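Local coordinates for protein ketosynthase (PDB 6KXF) that probably catalyses the condensation of a fatty acyl chain with malonyl-[ACP], releasing carbon dioxide and giving a 3-oxoacyl-[ACP] two carbons longer, at residues F297-G302 and V388-S393; T168-G173 and L334-G339. One frame throughout, in Å; residues are numbered along the deposited sequence.

Interaction 1: residues F297-G302 and V388-S393. With DYF ([(3~{R})-2,2-dimethyl-4-[[3-[2-[[(~{E})-oct-2-enoyl]amino]ethylamino]-3-oxidanylidene-propyl]amino]-3-oxidanyl-4-oxidanylidene-butyl] dihydrogen phosphate), chain D.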
# COMPACT_ATOMS: atom_id res chain seq x y z
N PHE A 297 -16.68 -22.67 0.61
CA PHE A 297 -15.35 -22.88 0.05
C PHE A 297 -14.51 -21.65 0.33
O PHE A 297 -15.04 -20.59 0.70
CB PHE A 297 -15.41 -23.20 -1.45
CG PHE A 297 -15.60 -22.03 -2.38
CD1 PHE A 297 -14.51 -21.35 -2.88
CD2 PHE A 297 -16.86 -21.63 -2.79
CE1 PHE A 297 -14.66 -20.29 -3.77
CE2 PHE A 297 -17.02 -20.57 -3.68
CZ PHE A 297 -15.92 -19.91 -4.17
N ILE A 298 -13.20 -21.84 0.17
CA ILE A 298 -12.20 -20.82 0.33
C ILE A 298 -11.59 -20.50 -1.03
O ILE A 298 -11.08 -21.39 -1.74
CB ILE A 298 -11.11 -21.29 1.30
CG1 ILE A 298 -11.71 -21.73 2.64
CG2 ILE A 298 -10.02 -20.20 1.42
CD1 ILE A 298 -10.66 -22.29 3.60
N SER A 299 -11.58 -19.20 -1.35
CA SER A 299 -10.77 -18.63 -2.41
C SER A 299 -9.39 -18.27 -1.85
O SER A 299 -9.24 -17.27 -1.19
CB SER A 299 -11.48 -17.46 -3.05
OG SER A 299 -10.60 -16.72 -3.89
N ALA A 300 -8.40 -19.14 -2.10
CA ALA A 300 -7.11 -19.04 -1.55
C ALA A 300 -6.36 -17.91 -2.24
O ALA A 300 -6.56 -17.63 -3.42
CB ALA A 300 -6.34 -20.32 -1.72
N HIS A 301 -5.44 -17.30 -1.49
CA HIS A 301 -4.52 -16.39 -2.08
C HIS A 301 -3.73 -17.12 -3.18
O HIS A 301 -3.60 -16.59 -4.29
CB HIS A 301 -3.62 -15.74 -1.03
CG HIS A 301 -2.74 -14.69 -1.62
ND1 HIS A 301 -3.25 -13.52 -2.16
CD2 HIS A 301 -1.40 -14.63 -1.78
CE1 HIS A 301 -2.25 -12.76 -2.59
NE2 HIS A 301 -1.11 -13.41 -2.35
N GLY A 302 -3.28 -18.34 -2.87
CA GLY A 302 -2.94 -19.37 -3.91
C GLY A 302 -2.20 -18.82 -5.12
O GLY A 302 -2.69 -18.89 -6.21
N VAL A 388 -18.66 -17.74 1.66
CA VAL A 388 -17.37 -17.94 1.02
C VAL A 388 -16.30 -17.07 1.69
O VAL A 388 -16.55 -15.93 2.04
CB VAL A 388 -17.45 -17.63 -0.49
CG1 VAL A 388 -16.08 -17.78 -1.16
CG2 VAL A 388 -18.45 -18.52 -1.20
N GLN A 389 -15.09 -17.60 1.81
CA GLN A 389 -13.93 -16.93 2.40
C GLN A 389 -12.91 -16.61 1.30
O GLN A 389 -12.56 -17.48 0.48
CB GLN A 389 -13.29 -17.87 3.43
CG GLN A 389 -12.02 -17.35 4.10
CD GLN A 389 -11.48 -18.34 5.11
OE1 GLN A 389 -12.22 -18.92 5.92
NE2 GLN A 389 -10.18 -18.58 5.06
N ASN A 390 -12.45 -15.35 1.25
CA ASN A 390 -11.49 -14.88 0.26
C ASN A 390 -10.23 -14.45 1.01
O ASN A 390 -10.23 -13.43 1.73
CB ASN A 390 -12.12 -13.77 -0.60
CG ASN A 390 -11.25 -13.30 -1.76
OD1 ASN A 390 -10.91 -14.10 -2.63
ND2 ASN A 390 -10.91 -12.02 -1.80
N ASN A 391 -9.13 -15.19 0.78
CA ASN A 391 -7.87 -14.96 1.42
C ASN A 391 -7.01 -14.03 0.57
O ASN A 391 -7.01 -14.10 -0.69
CB ASN A 391 -7.04 -16.23 1.63
CG ASN A 391 -7.62 -17.20 2.65
OD1 ASN A 391 -8.59 -16.89 3.35
ND2 ASN A 391 -6.99 -18.38 2.71
N SER A 392 -6.18 -13.24 1.26
CA SER A 392 -5.12 -12.49 0.60
C SER A 392 -3.98 -12.32 1.58
O SER A 392 -4.20 -12.29 2.80
CB SER A 392 -5.57 -11.15 0.06
OG SER A 392 -5.90 -10.23 1.11
N SER A 393 -2.77 -12.19 1.04
CA SER A 393 -1.64 -11.85 1.86
C SER A 393 -0.56 -11.22 0.97
O SER A 393 -0.66 -11.20 -0.27
CB SER A 393 -1.14 -13.03 2.67
OG SER A 393 -0.23 -13.80 1.93
C29 DYF D . 5.89 -7.20 -4.92
C26 DYF D . 3.04 -9.79 -4.13
C25 DYF D . 3.43 -10.93 -3.54
O13 DYF D . 8.33 -17.14 -2.22
C21 DYF D . 2.70 -12.89 -0.57
C17 DYF D . 4.33 -15.84 -1.97
O11 DYF D . 10.18 -15.90 0.54
N22 DYF D . 2.08 -12.41 -1.68
C10 DYF D . 10.09 -16.68 -0.64
N19 DYF D . 3.73 -15.04 -0.94
C30 DYF D . 5.94 -5.73 -4.43
C31 DYF D . 7.04 -4.85 -5.04
N14 DYF D . 7.92 -15.38 -0.84
C28 DYF D . 4.86 -7.98 -4.08
C27 DYF D . 3.98 -8.87 -4.92
C23 DYF D . 2.32 -11.80 -2.89
C20 DYF D . 2.44 -14.40 -0.96
C16 DYF D . 5.71 -16.27 -1.51
C15 DYF D . 6.65 -15.09 -1.46
C12 DYF D . 8.73 -16.47 -1.32
C01 DYF D . 11.20 -14.77 -1.93
C02 DYF D . 11.32 -16.25 -1.48
C03 DYF D . 11.53 -17.13 -2.72
C04 DYF D . 12.56 -16.42 -0.56
O05 DYF D . 12.68 -17.78 -0.21
P06 DYF D . 12.48 -18.34 1.34
O07 DYF D . 13.87 -18.58 1.92
O08 DYF D . 11.80 -19.69 1.19
O09 DYF D . 11.91 -17.33 2.30
O18 DYF D . 3.85 -16.13 -3.04
O24 DYF D . 1.23 -12.03 -3.36
O HOH W 1 -5.49 -12.40 -3.29

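Interaction 2: residues T168-G173 and L334-G339. With DYF ([(3~{R})-2,2-dimethyl-4-[[3-[2-[[(~{E})-oct-2-enoyl]amino]ethylamino]-3-oxidanylidene-propyl]amino]-3-oxidanyl-4-oxidanylidene-butyl] dihydrogen phosphate), chain D.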
# COMPACT_ATOMS: atom_id res chain seq x y z
N THR A 168 -1.07 -1.85 0.29
CA THR A 168 -0.68 -3.10 0.99
C THR A 168 -0.51 -4.23 -0.03
O THR A 168 -0.74 -5.39 0.28
CB THR A 168 -1.68 -3.48 2.07
OG1 THR A 168 -2.98 -3.65 1.48
CG2 THR A 168 -1.75 -2.46 3.18
N ALA A 169 -0.09 -3.85 -1.24
CA ALA A 169 0.46 -4.71 -2.26
C ALA A 169 -0.53 -5.85 -2.56
O ALA A 169 -1.66 -5.61 -2.93
CB ALA A 169 1.83 -5.18 -1.81
N CYS A 170 -0.11 -7.10 -2.38
CA CYS A 170 -0.84 -8.21 -2.91
C CYS A 170 -2.08 -8.54 -2.06
O CYS A 170 -2.84 -9.35 -2.46
CB CYS A 170 0.12 -9.39 -3.07
SG CYS A 170 1.30 -9.00 -4.39
N ALA A 171 -2.28 -7.87 -0.92
CA ALA A 171 -3.49 -7.95 -0.13
C ALA A 171 -4.41 -6.74 -0.33
O ALA A 171 -5.47 -6.70 0.27
CB ALA A 171 -3.17 -8.10 1.34
N ALA A 172 -4.04 -5.77 -1.16
CA ALA A 172 -4.71 -4.47 -1.11
C ALA A 172 -6.21 -4.50 -1.45
O ALA A 172 -6.97 -3.79 -0.81
CB ALA A 172 -3.99 -3.51 -2.00
N GLY A 173 -6.66 -5.30 -2.44
CA GLY A 173 -8.07 -5.41 -2.73
C GLY A 173 -8.95 -5.77 -1.51
O GLY A 173 -9.99 -5.17 -1.28
N LEU A 334 -6.18 -16.38 -13.69
CA LEU A 334 -5.88 -14.92 -13.91
C LEU A 334 -4.38 -14.61 -13.92
O LEU A 334 -4.00 -13.52 -14.30
CB LEU A 334 -6.51 -14.11 -12.76
CG LEU A 334 -8.03 -14.02 -12.80
CD1 LEU A 334 -8.54 -13.10 -11.69
CD2 LEU A 334 -8.49 -13.55 -14.17
N GLY A 335 -3.56 -15.52 -13.40
CA GLY A 335 -2.23 -15.14 -12.95
C GLY A 335 -2.33 -14.23 -11.75
O GLY A 335 -3.40 -14.12 -11.12
N HIS A 336 -1.23 -13.56 -11.41
CA HIS A 336 -1.21 -12.72 -10.19
C HIS A 336 -1.42 -11.26 -10.60
O HIS A 336 -0.51 -10.60 -11.08
CB HIS A 336 0.08 -12.95 -9.39
CG HIS A 336 0.04 -12.42 -7.99
ND1 HIS A 336 -0.83 -11.44 -7.59
CD2 HIS A 336 0.81 -12.70 -6.91
CE1 HIS A 336 -0.66 -11.18 -6.31
NE2 HIS A 336 0.36 -11.94 -5.87
N SER A 337 -2.64 -10.76 -10.42
CA SER A 337 -2.96 -9.36 -10.75
C SER A 337 -2.63 -8.38 -9.60
O SER A 337 -3.06 -7.26 -9.58
CB SER A 337 -4.39 -9.23 -11.21
OG SER A 337 -5.29 -9.76 -10.27
N MET A 338 -1.80 -8.81 -8.66
CA MET A 338 -1.13 -7.90 -7.73
C MET A 338 -2.20 -7.25 -6.81
O MET A 338 -2.93 -7.98 -6.12
CB MET A 338 -0.32 -6.87 -8.53
CG MET A 338 0.71 -7.53 -9.45
SD MET A 338 1.84 -8.68 -8.50
CE MET A 338 2.58 -9.49 -9.91
N GLY A 339 -2.33 -5.91 -6.81
CA GLY A 339 -3.34 -5.21 -5.99
C GLY A 339 -4.77 -5.56 -6.41
O GLY A 339 -5.68 -5.57 -5.57
C29 DYF D . 5.89 -7.20 -4.92
C26 DYF D . 3.04 -9.79 -4.13
C25 DYF D . 3.43 -10.93 -3.54
O13 DYF D . 8.33 -17.14 -2.22
C21 DYF D . 2.70 -12.89 -0.57
C17 DYF D . 4.33 -15.84 -1.97
O11 DYF D . 10.18 -15.90 0.54
N22 DYF D . 2.08 -12.41 -1.68
C10 DYF D . 10.09 -16.68 -0.64
N19 DYF D . 3.73 -15.04 -0.94
C30 DYF D . 5.94 -5.73 -4.43
C31 DYF D . 7.04 -4.85 -5.04
N14 DYF D . 7.92 -15.38 -0.84
C28 DYF D . 4.86 -7.98 -4.08
C27 DYF D . 3.98 -8.87 -4.92
C23 DYF D . 2.32 -11.80 -2.89
C20 DYF D . 2.44 -14.40 -0.96
C16 DYF D . 5.71 -16.27 -1.51
C15 DYF D . 6.65 -15.09 -1.46
C12 DYF D . 8.73 -16.47 -1.32
C01 DYF D . 11.20 -14.77 -1.93
C02 DYF D . 11.32 -16.25 -1.48
C03 DYF D . 11.53 -17.13 -2.72
C04 DYF D . 12.56 -16.42 -0.56
O05 DYF D . 12.68 -17.78 -0.21
P06 DYF D . 12.48 -18.34 1.34
O07 DYF D . 13.87 -18.58 1.92
O08 DYF D . 11.80 -19.69 1.19
O09 DYF D . 11.91 -17.33 2.30
O18 DYF D . 3.85 -16.13 -3.04
O24 DYF D . 1.23 -12.03 -3.36
O HOH W 2 -4.69 -8.18 -3.93

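Interaction 1: residues F297-G302 and V388-S393
Phe297 meets Val388 where two parallel strands run side by side. With CG between the backbone N and the carbonyl carbon (chi1 79°), the ring lies against the branched valine: Val388 CG1 makes a CH-pi contact 3.8 Å from the ring centroid of Phe297, and Val388 CG2 comes within 3.5 Å of Phe297 CE2 at the rim. Two apolar groups suit this buried corner. The backbone O of Phe297 accepts a hydrogen bond from Gln389 N at 3.2 Å.

On the other face of the sheet Ile298 lies beside the extended Gln389, and Ile298 CG2 touches the amide of Asn391. The two amides are themselves joined, Gln389 NE2 donating a hydrogen bond to a lone pair of Asn391 OD1 at 2.9 Å, while Tyr320 binds Gln389 OE1 and Glu312 binds Asn391 ND2. The buried polar ends are thus well supplied with partners.

Ser299 carries two backbone bonds, from its N to Gln389 O (2.7 Å) and from Asn391 N to its O (2.9 Å). Its small hydroxyl lies close to Asn390 OD1, though its proton has another possible acceptor; Asn390 ND2 is held by Asn174 and the Ser342 carbonyl.

Past Ala300, which faces away, CG of His301 stands anti to the backbone N (chi1 -175°), carrying the ring against the backbone of Ser392 and Ser393, where Ser393 N sits above the ring centre. At the ring edge, NE2 of His301 donates to O24 of the bound phosphopantetheine-like ligand at 2.9 Å, though the placing of O24 is less certain, and ND1 of His301 meets a water at 2.7 Å. Such two-nitrogen use suits a histidine.

Within the sheet, strand 297-299 is flanked by strands 326-328 and 387-393, and the latter pairs on with 398-405. Helix 306-320 covers the Ile298 face and helix 341-355 the side of Ser299 and Val388.

Interaction 2: residues T168-G173 and L334-G339
Cys170 and His336 converge on the bound oct-2-enoyl group, and here the contact is tightest. SG of Cys170 is covalently bonded to C26 of the ligand at 1.9 Å, consistent with addition of the cysteine sulfur to the beta carbon of the unsaturated amide. Cys170 SG also lies 3.4 Å from His336 NE2, set obliquely to the imidazole. His336 NE2 donates almost straight (175°) to the ligand carbonyl O24 at 2.7 Å, although the placing of O24 is less certain. Met338 N donates to His336 ND1 at 3.0 Å from a position tilted out of the ring plane, and Met338 SD lies over one face toward its rim. The bend of Met338 at chi2 (-55°) helps bring Met338 SD close to Cys170 SG, 4.2 Å away.

Away from the sulfur, the backbones meet more loosely. Gly173 N makes a weak, bent hydrogen bond to Gly339 O, and a water lies within donating reach of Cys170 O and Met338 O, though it cannot serve every acceptor around it. Glycine suits position 173, where a CB would press on Gly339 O. A nucleophilic cysteine just before the helix 172-185, with a histidine at its sulfur, is consistent with the Cys-His-His active site of the KAS I/II family.

How the interactions relate
From the N terminus the chain first passes the segment 168-173 that carries Cys170, then 297-302, then 334-339 and finally 388-393, so the two contacts cross rather than nest. Interaction 2 closes a loop of 160 residues that contains 297-302; interaction 1 closes one of 85 residues that contains 334-339. Their centres lie about 12 Å apart and they touch directly: Ser393 O packs on Cys170 CB at 3.4 Å, and His301 CE1 on Cys170 O at 3.5 Å. Together they bring the nucleophile of the N-terminal half of this thiolase-like fold to the two histidines of the C-terminal half, around one ligand carbonyl.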